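Local coordinates for RagA protein (Porphyromonas gingivalis, PDB 6SLN) that probably carries nutrients across the outer membrane as a TonB-dependent transporter, a transmembrane beta-barrel closed by a plug domain, at residues Asp300-Lys303 and Ala304-Thr308; Phe540-Asp543 and Lys544-Leu547; Gly551-Gly554 and Asn555-Leu559; Ser642-Gly645 and Asn646-Gln650; Asn657-Glu660 and Asp661-Gly664. All blocks are in the same frame, centred on the assembly; numbering follows the deposited sequence.

Contact 1 (Asp300-Lys303 and Ala304-Thr308)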
loop_
_atom_site.group_PDB
_atom_site.type_symbol
_atom_site.label_atom_id
_atom_site.label_comp_id
_atom_site.label_asym_id
_atom_site.label_seq_id
_atom_site.Cartn_x
_atom_site.Cartn_y
_atom_site.Cartn_z
ATOM N N ASP A 300 -18.132 -26.760 28.426
ATOM C CA ASP A 300 -17.333 -27.588 27.537
ATOM C C ASP A 300 -16.409 -26.654 26.760
ATOM O O ASP A 300 -16.713 -26.214 25.647
ATOM C CB ASP A 300 -18.257 -28.383 26.621
ATOM C CG ASP A 300 -17.513 -29.374 25.748
ATOM O OD1 ASP A 300 -16.294 -29.185 25.547
ATOM O OD2 ASP A 300 -18.151 -30.348 25.273
ATOM N N TRP A 301 -15.260 -26.332 27.370
ATOM C CA TRP A 301 -14.346 -25.384 26.737
ATOM C C TRP A 301 -13.713 -25.941 25.469
ATOM O O TRP A 301 -13.253 -25.161 24.638
ATOM C CB TRP A 301 -13.264 -24.939 27.714
ATOM C CG TRP A 301 -13.678 -23.774 28.505
ATOM C CD1 TRP A 301 -14.200 -23.773 29.766
ATOM C CD2 TRP A 301 -13.665 -22.423 28.076
ATOM N NE1 TRP A 301 -14.495 -22.491 30.159
ATOM C CE2 TRP A 301 -14.179 -21.641 29.133
ATOM C CE3 TRP A 301 -13.293 -21.795 26.892
ATOM C CZ2 TRP A 301 -14.304 -20.261 29.043
ATOM C CZ3 TRP A 301 -13.416 -20.431 26.810
ATOM C CH2 TRP A 301 -13.909 -19.676 27.881
ATOM N N LEU A 302 -13.692 -27.266 25.312
ATOM C CA LEU A 302 -13.347 -27.877 24.037
ATOM C C LEU A 302 -14.277 -27.383 22.943
ATOM O O LEU A 302 -13.836 -26.769 21.964
ATOM C CB LEU A 302 -13.421 -29.404 24.150
ATOM C CG LEU A 302 -13.200 -30.134 22.818
ATOM C CD1 LEU A 302 -11.852 -29.741 22.165
ATOM C CD2 LEU A 302 -13.349 -31.652 22.925
ATOM N N LYS A 303 -15.581 -27.619 23.109
ATOM C CA LYS A 303 -16.543 -27.128 22.132
ATOM C C LYS A 303 -16.569 -25.602 22.064
ATOM O O LYS A 303 -16.891 -25.045 21.010
ATOM C CB LYS A 303 -17.934 -27.696 22.425
ATOM C CG LYS A 303 -18.990 -27.259 21.410
ATOM C CD LYS A 303 -20.309 -27.945 21.646
ATOM C CE LYS A 303 -20.068 -29.342 22.183
ATOM N NZ LYS A 303 -19.910 -30.336 21.082
ATOM N N ALA A 304 -16.192 -24.915 23.139
ATOM C CA ALA A 304 -16.109 -23.460 23.085
ATOM C C ALA A 304 -15.080 -22.984 22.070
ATOM O O ALA A 304 -15.211 -21.878 21.539
ATOM C CB ALA A 304 -15.764 -22.909 24.467
ATOM N N LEU A 305 -14.031 -23.779 21.811
ATOM C CA LEU A 305 -12.935 -23.333 20.961
ATOM C C LEU A 305 -12.631 -24.213 19.759
ATOM O O LEU A 305 -11.735 -23.861 18.991
ATOM C CB LEU A 305 -11.649 -23.135 21.791
ATOM C CG LEU A 305 -11.827 -22.035 22.835
ATOM C CD1 LEU A 305 -11.258 -22.490 24.144
ATOM C CD2 LEU A 305 -11.270 -20.678 22.404
ATOM N N PHE A 306 -13.329 -25.329 19.567
ATOM C CA PHE A 306 -13.100 -26.175 18.402
ATOM C C PHE A 306 -14.434 -26.701 17.907
ATOM O O PHE A 306 -15.359 -26.943 18.687
ATOM C CB PHE A 306 -12.147 -27.360 18.699
ATOM C CG PHE A 306 -10.722 -26.951 18.932
ATOM C CD1 PHE A 306 -10.316 -26.457 20.162
ATOM C CD2 PHE A 306 -9.794 -27.039 17.911
ATOM C CE1 PHE A 306 -9.007 -26.076 20.374
ATOM C CE2 PHE A 306 -8.488 -26.679 18.116
ATOM C CZ PHE A 306 -8.092 -26.190 19.349
ATOM N N LYS A 307 -14.516 -26.886 16.597
ATOM C CA LYS A 307 -15.750 -27.225 15.910
ATOM C C LYS A 307 -15.419 -28.301 14.894
ATOM O O LYS A 307 -14.258 -28.532 14.570
ATOM C CB LYS A 307 -16.349 -25.993 15.209
ATOM C CG LYS A 307 -15.330 -25.288 14.284
ATOM C CD LYS A 307 -15.917 -24.178 13.392
ATOM C CE LYS A 307 -15.493 -24.343 11.919
ATOM N NZ LYS A 307 -16.448 -23.755 10.923
ATOM N N THR A 308 -16.443 -28.972 14.406
ATOM C CA THR A 308 -16.283 -29.769 13.209
ATOM C C THR A 308 -16.308 -28.822 12.019
ATOM O O THR A 308 -17.120 -27.892 11.968
ATOM C CB THR A 308 -17.392 -30.811 13.094
ATOM O OG1 THR A 308 -17.401 -31.622 14.272
ATOM C CG2 THR A 308 -17.156 -31.707 11.908
#

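Contact 2 (Phe540-Asp543 and Lys544-Leu547)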
loop_
_atom_site.group_PDB
_atom_site.type_symbol
_atom_site.label_atom_id
_atom_site.label_comp_id
_atom_site.label_asym_id
_atom_site.label_seq_id
_atom_site.Cartn_x
_atom_site.Cartn_y
_atom_site.Cartn_z
ATOM N N PHE A 540 -11.702 5.404 12.335
ATOM C CA PHE A 540 -13.004 5.362 11.684
ATOM C C PHE A 540 -14.104 5.359 12.735
ATOM O O PHE A 540 -13.969 4.736 13.790
ATOM C CB PHE A 540 -13.118 4.106 10.817
ATOM C CG PHE A 540 -11.984 3.930 9.838
ATOM C CD1 PHE A 540 -11.827 4.809 8.774
ATOM C CD2 PHE A 540 -11.062 2.897 9.990
ATOM C CE1 PHE A 540 -10.787 4.656 7.867
ATOM C CE2 PHE A 540 -10.015 2.736 9.084
ATOM C CZ PHE A 540 -9.882 3.621 8.020
ATOM N N GLU A 541 -15.199 6.062 12.461
ATOM C CA GLU A 541 -16.337 6.059 13.376
ATOM C C GLU A 541 -17.548 5.386 12.770
ATOM O O GLU A 541 -18.626 5.398 13.375
ATOM C CB GLU A 541 -16.685 7.474 13.834
ATOM C CG GLU A 541 -15.765 7.956 14.920
ATOM C CD GLU A 541 -15.720 9.459 15.084
ATOM O OE1 GLU A 541 -14.667 9.975 15.519
ATOM O OE2 GLU A 541 -16.736 10.128 14.809
ATOM N N SER A 542 -17.393 4.753 11.613
ATOM C CA SER A 542 -18.548 4.111 11.009
ATOM C C SER A 542 -18.110 2.999 10.066
ATOM O O SER A 542 -17.159 3.148 9.286
ATOM C CB SER A 542 -19.423 5.121 10.260
ATOM O OG SER A 542 -20.147 4.511 9.197
ATOM N N ASP A 543 -18.857 1.899 10.159
ATOM C CA ASP A 543 -18.770 0.710 9.315
ATOM C C ASP A 543 -18.679 1.020 7.824
ATOM O O ASP A 543 -17.999 0.307 7.076
ATOM C CB ASP A 543 -20.026 -0.124 9.582
ATOM C CG ASP A 543 -19.794 -1.576 9.425
ATOM O OD1 ASP A 543 -18.847 -1.944 8.691
ATOM O OD2 ASP A 543 -20.557 -2.348 10.040
ATOM N N LYS A 544 -19.429 2.026 7.364
ATOM C CA LYS A 544 -19.641 2.311 5.950
ATOM C C LYS A 544 -18.610 3.254 5.375
ATOM O O LYS A 544 -18.578 3.430 4.156
ATOM C CB LYS A 544 -21.040 2.920 5.731
ATOM C CG LYS A 544 -22.162 1.889 5.501
ATOM C CD LYS A 544 -22.966 1.600 6.749
ATOM C CE LYS A 544 -23.647 2.863 7.283
ATOM N NZ LYS A 544 -23.964 2.790 8.746
ATOM N N LEU A 545 -17.791 3.872 6.221
ATOM C CA LEU A 545 -16.798 4.863 5.812
ATOM C C LEU A 545 -15.419 4.404 6.312
ATOM O O LEU A 545 -14.858 4.951 7.275
ATOM C CB LEU A 545 -17.183 6.229 6.344
ATOM C CG LEU A 545 -18.663 6.590 6.175
ATOM C CD1 LEU A 545 -19.097 7.658 7.173
ATOM C CD2 LEU A 545 -18.970 7.048 4.748
ATOM N N MET A 546 -14.866 3.389 5.642
ATOM C CA MET A 546 -13.649 2.735 6.109
ATOM C C MET A 546 -12.591 2.613 5.001
ATOM O O MET A 546 -11.757 1.702 5.028
ATOM C CB MET A 546 -13.980 1.364 6.704
ATOM C CG MET A 546 -14.644 1.437 8.053
ATOM S SD MET A 546 -14.656 -0.138 8.907
ATOM C CE MET A 546 -12.973 -0.175 9.504
ATOM N N LEU A 547 -12.597 3.516 4.021
ATOM C CA LEU A 547 -11.467 3.595 3.105
ATOM C C LEU A 547 -10.234 4.120 3.847
ATOM O O LEU A 547 -10.339 4.965 4.746
ATOM C CB LEU A 547 -11.796 4.502 1.916
ATOM C CG LEU A 547 -12.937 4.098 0.968
ATOM C CD1 LEU A 547 -13.046 5.073 -0.189
ATOM C CD2 LEU A 547 -12.776 2.673 0.459
#

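Contact 3 (Gly551-Gly554 and Asn555-Leu559)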
loop_
_atom_site.group_PDB
_atom_site.type_symbol
_atom_site.label_atom_id
_atom_site.label_comp_id
_atom_site.label_asym_id
_atom_site.label_seq_id
_atom_site.Cartn_x
_atom_site.Cartn_y
_atom_site.Cartn_z
ATOM N N GLY A 551 -9.150 7.869 7.257
ATOM C CA GLY A 551 -8.728 7.832 8.636
ATOM C C GLY A 551 -8.547 9.214 9.243
ATOM O O GLY A 551 -8.487 10.246 8.562
ATOM N N LYS A 552 -8.468 9.227 10.572
ATOM C CA LYS A 552 -8.064 10.437 11.269
ATOM C C LYS A 552 -6.606 10.705 10.938
ATOM O O LYS A 552 -5.850 9.790 10.612
ATOM C CB LYS A 552 -8.279 10.303 12.791
ATOM C CG LYS A 552 -9.705 9.867 13.196
ATOM C CD LYS A 552 -9.998 10.087 14.675
ATOM C CE LYS A 552 -11.397 10.694 14.928
ATOM N NZ LYS A 552 -12.491 9.978 14.226
ATOM N N THR A 553 -6.226 11.974 10.963
ATOM C CA THR A 553 -4.846 12.304 10.653
ATOM C C THR A 553 -4.085 12.549 11.947
ATOM O O THR A 553 -4.425 11.961 12.981
ATOM C CB THR A 553 -4.760 13.515 9.707
ATOM O OG1 THR A 553 -5.419 14.662 10.266
ATOM C CG2 THR A 553 -5.354 13.175 8.354
ATOM N N GLY A 554 -3.067 13.412 11.898
ATOM C CA GLY A 554 -2.281 13.748 13.076
ATOM C C GLY A 554 -1.771 12.517 13.788
ATOM O O GLY A 554 -1.280 11.560 13.172
ATOM N N ASN A 555 -1.953 12.508 15.106
ATOM C CA ASN A 555 -1.464 11.426 15.949
ATOM C C ASN A 555 -2.032 10.055 15.603
ATOM O O ASN A 555 -1.516 9.059 16.117
ATOM C CB ASN A 555 -1.753 11.771 17.399
ATOM C CG ASN A 555 -0.835 12.860 17.888
ATOM O OD1 ASN A 555 0.106 13.238 17.179
ATOM N ND2 ASN A 555 -1.096 13.386 19.077
ATOM N N SER A 556 -3.030 9.969 14.733
ATOM C CA SER A 556 -3.584 8.695 14.305
ATOM C C SER A 556 -2.879 8.127 13.074
ATOM O O SER A 556 -3.288 7.076 12.569
ATOM C CB SER A 556 -5.083 8.850 14.011
ATOM O OG SER A 556 -5.827 9.138 15.186
ATOM N N LEU A 557 -1.854 8.792 12.557
ATOM C CA LEU A 557 -1.221 8.295 11.343
ATOM C C LEU A 557 -0.110 7.313 11.687
ATOM O O LEU A 557 0.208 7.073 12.850
ATOM C CB LEU A 557 -0.679 9.452 10.504
ATOM C CG LEU A 557 -1.792 10.407 10.092
ATOM C CD1 LEU A 557 -1.276 11.821 9.862
ATOM C CD2 LEU A 557 -2.458 9.851 8.847
ATOM N N SER A 558 0.501 6.753 10.653
ATOM C CA SER A 558 1.513 5.730 10.891
ATOM C C SER A 558 2.306 5.520 9.611
ATOM O O SER A 558 1.812 5.775 8.514
ATOM C CB SER A 558 0.869 4.419 11.350
ATOM O OG SER A 558 0.017 3.905 10.318
ATOM N N LEU A 559 3.536 5.046 9.755
ATOM C CA LEU A 559 4.341 4.782 8.574
ATOM C C LEU A 559 3.781 3.576 7.845
ATOM O O LEU A 559 3.179 2.709 8.460
ATOM C CB LEU A 559 5.783 4.506 8.949
ATOM C CG LEU A 559 6.584 5.742 9.339
ATOM C CD1 LEU A 559 7.873 5.312 10.068
ATOM C CD2 LEU A 559 6.895 6.561 8.104
#

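Contact 4 (Ser642-Gly645 and Asn646-Gln650)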
loop_
_atom_site.group_PDB
_atom_site.type_symbol
_atom_site.label_atom_id
_atom_site.label_comp_id
_atom_site.label_asym_id
_atom_site.label_seq_id
_atom_site.Cartn_x
_atom_site.Cartn_y
_atom_site.Cartn_z
ATOM N N SER A 642 22.653 -23.649 0.421
ATOM C CA SER A 642 22.745 -22.204 0.595
ATOM C C SER A 642 21.413 -21.612 1.027
ATOM O O SER A 642 21.224 -20.389 0.934
ATOM C CB SER A 642 23.191 -21.517 -0.682
ATOM O OG SER A 642 22.486 -22.064 -1.777
ATOM N N GLU A 643 20.487 -22.451 1.485
ATOM C CA GLU A 643 19.191 -21.970 1.940
ATOM C C GLU A 643 19.392 -21.198 3.234
ATOM O O GLU A 643 19.167 -21.695 4.337
ATOM C CB GLU A 643 18.212 -23.117 2.135
ATOM C CG GLU A 643 17.371 -23.408 0.930
ATOM C CD GLU A 643 17.011 -22.177 0.143
ATOM O OE1 GLU A 643 16.508 -21.196 0.751
ATOM O OE2 GLU A 643 17.234 -22.205 -1.094
ATOM N N ILE A 644 19.806 -19.948 3.097
ATOM C CA ILE A 644 19.831 -19.013 4.206
ATOM C C ILE A 644 19.199 -17.706 3.743
ATOM O O ILE A 644 18.707 -17.598 2.621
ATOM C CB ILE A 644 21.255 -18.777 4.721
ATOM C CG1 ILE A 644 22.082 -18.155 3.590
ATOM C CG2 ILE A 644 21.853 -20.093 5.201
ATOM C CD1 ILE A 644 23.483 -17.739 4.013
ATOM N N GLY A 645 19.224 -16.709 4.621
ATOM C CA GLY A 645 18.759 -15.385 4.261
ATOM C C GLY A 645 19.471 -14.840 3.035
ATOM O O GLY A 645 20.437 -15.404 2.521
ATOM N N ASN A 646 18.966 -13.703 2.555
ATOM C CA ASN A 646 19.426 -13.130 1.298
ATOM C C ASN A 646 20.620 -12.194 1.443
ATOM O O ASN A 646 21.317 -11.943 0.453
ATOM C CB ASN A 646 18.278 -12.368 0.620
ATOM C CG ASN A 646 17.131 -13.269 0.240
ATOM O OD1 ASN A 646 17.345 -14.335 -0.346
ATOM N ND2 ASN A 646 15.892 -12.839 0.554
ATOM N N TYR A 647 20.869 -11.668 2.637
ATOM C CA TYR A 647 21.808 -10.575 2.839
ATOM C C TYR A 647 22.566 -10.780 4.150
ATOM O O TYR A 647 22.585 -9.921 5.025
ATOM C CB TYR A 647 21.095 -9.223 2.883
ATOM C CG TYR A 647 20.085 -8.979 1.788
ATOM C CD1 TYR A 647 20.498 -8.716 0.475
ATOM C CD2 TYR A 647 18.712 -8.993 2.064
ATOM C CE1 TYR A 647 19.580 -8.487 -0.533
ATOM C CE2 TYR A 647 17.772 -8.754 1.053
ATOM C CZ TYR A 647 18.213 -8.497 -0.247
ATOM O OH TYR A 647 17.295 -8.275 -1.266
ATOM N N ASN A 648 23.200 -11.933 4.312
ATOM C CA ASN A 648 23.767 -12.299 5.602
ATOM C C ASN A 648 25.259 -12.062 5.716
ATOM O O ASN A 648 25.830 -12.370 6.770
ATOM C CB ASN A 648 23.483 -13.773 5.900
ATOM C CG ASN A 648 22.055 -14.014 6.330
ATOM O OD1 ASN A 648 21.489 -13.263 7.127
ATOM N ND2 ASN A 648 21.457 -15.057 5.787
ATOM N N HIS A 649 25.918 -11.563 4.664
ATOM C CA HIS A 649 27.347 -11.289 4.726
ATOM C C HIS A 649 27.686 -9.811 4.849
ATOM O O HIS A 649 28.757 -9.482 5.366
ATOM C CB HIS A 649 28.058 -11.857 3.492
ATOM C CG HIS A 649 27.448 -11.433 2.195
ATOM N ND1 HIS A 649 27.870 -10.317 1.506
ATOM C CD2 HIS A 649 26.451 -11.979 1.457
ATOM C CE1 HIS A 649 27.157 -10.190 0.401
ATOM N NE2 HIS A 649 26.293 -11.189 0.344
ATOM N N GLN A 650 26.802 -8.926 4.405
ATOM C CA GLN A 650 27.075 -7.502 4.441
ATOM C C GLN A 650 27.076 -6.978 5.877
ATOM O O GLN A 650 26.305 -7.439 6.725
ATOM C CB GLN A 650 26.031 -6.775 3.587
ATOM C CG GLN A 650 25.984 -7.270 2.133
ATOM C CD GLN A 650 24.864 -8.279 1.851
ATOM O OE1 GLN A 650 24.553 -9.145 2.678
ATOM N NE2 GLN A 650 24.275 -8.184 0.670
HETATM O O HOH W 1 23.145 -13.801 2.732
#

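Contact 5 (Asn657-Glu660 and Asp661-Gly664)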
loop_
_atom_site.group_PDB
_atom_site.type_symbol
_atom_site.label_atom_id
_atom_site.label_comp_id
_atom_site.label_asym_id
_atom_site.label_seq_id
_atom_site.Cartn_x
_atom_site.Cartn_y
_atom_site.Cartn_z
ATOM N N ASN A 657 15.451 6.399 13.612
ATOM C CA ASN A 657 15.280 7.823 13.799
ATOM C C ASN A 657 15.007 8.159 15.261
ATOM O O ASN A 657 14.152 7.547 15.904
ATOM C CB ASN A 657 14.183 8.303 12.858
ATOM C CG ASN A 657 14.568 8.060 11.418
ATOM O OD1 ASN A 657 15.747 8.174 11.065
ATOM N ND2 ASN A 657 13.624 7.676 10.603
ATOM N N TYR A 658 15.794 9.097 15.788
ATOM C CA TYR A 658 15.585 9.628 17.131
ATOM C C TYR A 658 14.452 10.656 17.149
ATOM O O TYR A 658 13.412 10.440 17.777
ATOM C CB TYR A 658 16.892 10.234 17.654
ATOM C CG TYR A 658 16.824 10.599 19.111
ATOM C CD1 TYR A 658 16.218 9.754 20.021
ATOM C CD2 TYR A 658 17.336 11.794 19.572
ATOM C CE1 TYR A 658 16.136 10.087 21.345
ATOM C CE2 TYR A 658 17.262 12.135 20.900
ATOM C CZ TYR A 658 16.664 11.278 21.781
ATOM O OH TYR A 658 16.591 11.597 23.122
ATOM N N THR A 659 14.639 11.797 16.474
ATOM C CA THR A 659 13.597 12.811 16.394
ATOM C C THR A 659 12.832 12.661 15.088
ATOM O O THR A 659 13.058 11.729 14.308
ATOM C CB THR A 659 14.162 14.229 16.489
ATOM O OG1 THR A 659 14.707 14.608 15.225
ATOM C CG2 THR A 659 15.216 14.334 17.526
ATOM N N GLU A 660 11.927 13.598 14.831
ATOM C CA GLU A 660 11.197 13.630 13.572
ATOM C C GLU A 660 11.775 14.625 12.575
ATOM O O GLU A 660 11.260 14.744 11.460
ATOM C CB GLU A 660 9.730 13.946 13.839
ATOM C CG GLU A 660 9.077 12.912 14.734
ATOM C CD GLU A 660 7.698 13.326 15.223
ATOM O OE1 GLU A 660 7.496 14.512 15.603
ATOM O OE2 GLU A 660 6.829 12.433 15.248
ATOM N N ASP A 661 12.856 15.310 12.928
ATOM C CA ASP A 661 13.410 16.364 12.099
ATOM C C ASP A 661 14.752 16.010 11.474
ATOM O O ASP A 661 15.350 16.858 10.805
ATOM C CB ASP A 661 13.515 17.631 12.936
ATOM C CG ASP A 661 12.161 18.058 13.467
ATOM O OD1 ASP A 661 11.163 17.791 12.769
ATOM O OD2 ASP A 661 12.077 18.641 14.567
ATOM N N ALA A 662 15.217 14.775 11.629
ATOM C CA ALA A 662 16.556 14.403 11.195
ATOM C C ALA A 662 16.630 12.883 11.162
ATOM O O ALA A 662 15.863 12.202 11.842
ATOM C CB ALA A 662 17.626 14.997 12.125
ATOM N N MET A 663 17.537 12.353 10.344
ATOM C CA MET A 663 17.679 10.904 10.246
ATOM C C MET A 663 18.692 10.384 11.271
ATOM O O MET A 663 19.614 11.100 11.677
ATOM C CB MET A 663 18.087 10.490 8.829
ATOM C CG MET A 663 18.171 8.986 8.619
ATOM S SD MET A 663 18.657 8.581 6.933
ATOM C CE MET A 663 20.440 8.701 7.011
ATOM N N GLY A 664 18.460 9.149 11.714
ATOM C CA GLY A 664 19.363 8.487 12.651
ATOM C C GLY A 664 19.762 7.129 12.117
ATOM O O GLY A 664 18.957 6.425 11.513
HETATM O O HOH W 2 16.929 11.210 14.530
#

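Contact 1 (Asp300-Lys303 and Ala304-Thr308)
With chi1 at 175°, Leu302 carries its CG opposite the backbone N, while Phe306, at -70°, holds its ring beside its own N. Leu302 CD1 thereby comes to 4.1 Å from Phe306 CD1, the two side chains crossing at about a right angle. Asp300 N-caps this single short helical turn: its OD1 takes Lys303 N at 3.0 Å in a nearly straight bond (173°), met from above the carboxylate plane. Asp300 O accepts Ala304 N at 2.9 Å, in the carbonyl plane. Leu302 O receives Leu305 N at 3.0 Å from above its carbonyl plane, and Phe306 N in a weak bond; the same oxygen lies at the edge of the Phe306 ring. On another side of the turn, Trp301 CE3 touches Ala304 CB at 3.6 Å, and Leu305 CD1 comes to 3.5 Å from Trp301 CE3, at the indole edge near its plane. The indole NE1 is bonded to Tyr401 O. Leu302, Leu305 and Phe306 all rest on Val394 of helix 390-396, just before the chain enters barrel strand 309-322.

Contact 2 (Phe540-Asp543 and Lys544-Leu547)
Phe540 lays its ring against Met546 where the chain leaves barrel strand 515-540 and folds through a type I beta turn, Ser542 to Leu545. The compact part is this Met-aromatic contact. Met546 CA stands over one ring face, 3.8 Å above the plane and offset toward the rim, as a CH-pi contact. Beyond it the thioether bends at chi3 (78°), bringing Met546 CE back to Phe540 CD2 at 3.7 Å; the sulfur itself stays oblique to the ring, with SD 5.4 Å from the Phe540 centroid. Leu547 O lies at the ring edge, close to its plane, so Met546 covers one face and the Leu547 carbonyl meets the edge. The turn is closed by Leu545 N, which bonds to Ser542 O at 3.2 Å (158°) from well above the carbonyl plane. Ser542 adds an ST turn of its own: its chi1 of 153° swings OG away from the backbone N and over the following residues, where it accepts Lys544 N at 3.2 Å. Leu545 CD1 packs beside that hydroxyl. Met546 O is held by Arg489 on the same barrel, and Leu545 also packs on Val655 of the second subunit. The corner of the turn is looser. Asp543 and Lys544 are both exposed, and Lys544 NZ makes a long, weak ion pair with an acidic side chain of another protein; although opposite in charge, the two ends do not meet, Asp543 OD2 remaining 6.3 Å from Lys544 NZ.

Contact 3 (Gly551-Gly554 and Asn555-Leu559)
Two overlapping turns forming a short 3-10 segment gather Thr553 and Gly554 against Ser556 and Leu557. The first bond runs from Ser556 N to Thr553 O at 3.0 Å (156°), the second from Leu557 N to Gly554 O at 2.9 Å; each donor sits above the carbonyl plane it meets. The first turn has type II' geometry, with Gly554 at a positive phi of 52° in the position that glycine readily fills. The second continues through Asn555 and Ser556 with ordinary negative phi values. Leu557 folds back over the start of the segment: its chi1 of -60°, with CG anti to the carbonyl carbon, brings Leu557 CG to 3.6 Å from Thr553 CA and Leu557 CD1 to 3.9 Å from Thr553 CB, so the isobutyl group covers the Thr553-Gly554 link. Ser556 packs back on Lys552, its OG 3.6 Å from Lys552 CB and its CB near Lys552 O. The polar ends find partners beyond the turns: Lys552 NZ forms a salt bridge with Glu541 and bonds to Gly539 O, Thr553 OG1 bonds to Glu660 of the second subunit, and Asn555 ND2 to the backbone of a chain of another protein. All this lies in the loop from strand 515-540 to strand 561-580; Lys552 is backbone-bonded to Lys538 at the end of the first strand, and the chain runs on through Leu559 into the second.

Contact 4 (Ser642-Gly645 and Asn646-Gln650)
The loop that leaves barrel strand 627-641 begins with an inverse gamma turn centred on Glu643 and then curls so that Ile644 and Gly645 face the amide of Asn648. Ile644 holds CG1 between its backbone N and carbonyl carbon, the crowded position (chi1 62°), and from there CG1 and CD1 each lie 3.8 Å from Asn648 ND2; the two side chains cross obliquely. The modelled ND2 is also 3.0 Å from Gly645 N, but both are donors, so no hydrogen bond joins them and the orientation of the amide is doubtful. A modelled water donates to Gly645 O at 3.2 Å; its link to Asn648 N is doubtful, being too short. Further along, flat groups are layered by neighbours. Asn646 CB sits 3.6 Å above the Tyr647 ring plane, toward the rim, and Gln650 NE2 comes at the edge of that ring while hydrogen-bonding an acidic side chain of another protein. The other end of the same amide, Gln650 OE1, stands over the centre of the His649 ring, 3.4 Å above its plane, and weakly accepts His649 N. Asn646 OD1 is bonded to Arg597 and Tyr647 OH to Glu566 N, while Glu643 reaches Arg198 in a salt bridge. Ile644 and Asn648 both rest on Tyr726 of strand 724-728, and Asn646 packs on Ala565 and Tyr567 of strand 561-580 before the chain enters strand 652-655.

Contact 5 (Asn657-Glu660 and Asp661-Gly664)
Asn657 OD1 closes the loop by accepting Gly664 N at 3.0 Å; the bond is fairly straight (162°) and lies in the plane of the side-chain carbonyl. Met663 flanks the same oxygen, with its CG 3.5 Å and its CA 3.4 Å from Asn657 OD1. The main chains come close here, Asn657 CA lying 4.3 Å from Gly664 CA, and the side-chain bond crosses this narrow neck. At the far end Thr659 forms an ST turn. Its OG1, between the backbone N and the carbonyl carbon (chi1 79°), points to the following residues and accepts Asp661 N at 3.0 Å (163°). The hydroxyl thus pins the chain reversal at Glu660. Between neck and tip a water takes Thr659 N at 3.1 Å and donates to Ala662 O at 3.1 Å, bridging the two limbs where no direct backbone bond joins them. Other chains cover the loop: Tyr658 meets an aromatic side chain of another protein edge-to-face, Glu660 OE2 bonds to a polar side chain of that protein, and Glu660 also packs on Gly554 of the second subunit. A backbone hydrogen bond between Gly664 and Asn656 closes the base of the loop, between strand 652-655 before it and strand 665-667 after it.

From the N terminus the five contacts follow in series; none nests in or crosses another. Contact 1 forms a helical turn before strand 309-322 and stands apart, its nearest atoms about 22 Å from contact 2. Contacts 2 and 3 close successive turns of one loop, joining strands 515-540 and 561-580; they touch through the Glu541-Lys552 pair and where Phe540 CE1 packs on Gly551 N. Contact 4 shapes the exit from strand 627-641, and contact 5 the loop between strands 652-655 and 665-667, with its nearest atoms about 6 Å from contact 3. Contacts 2, 3 and 5 all face the second subunit, whereas contact 4 probably connects barrel strands with the plug, through Arg198.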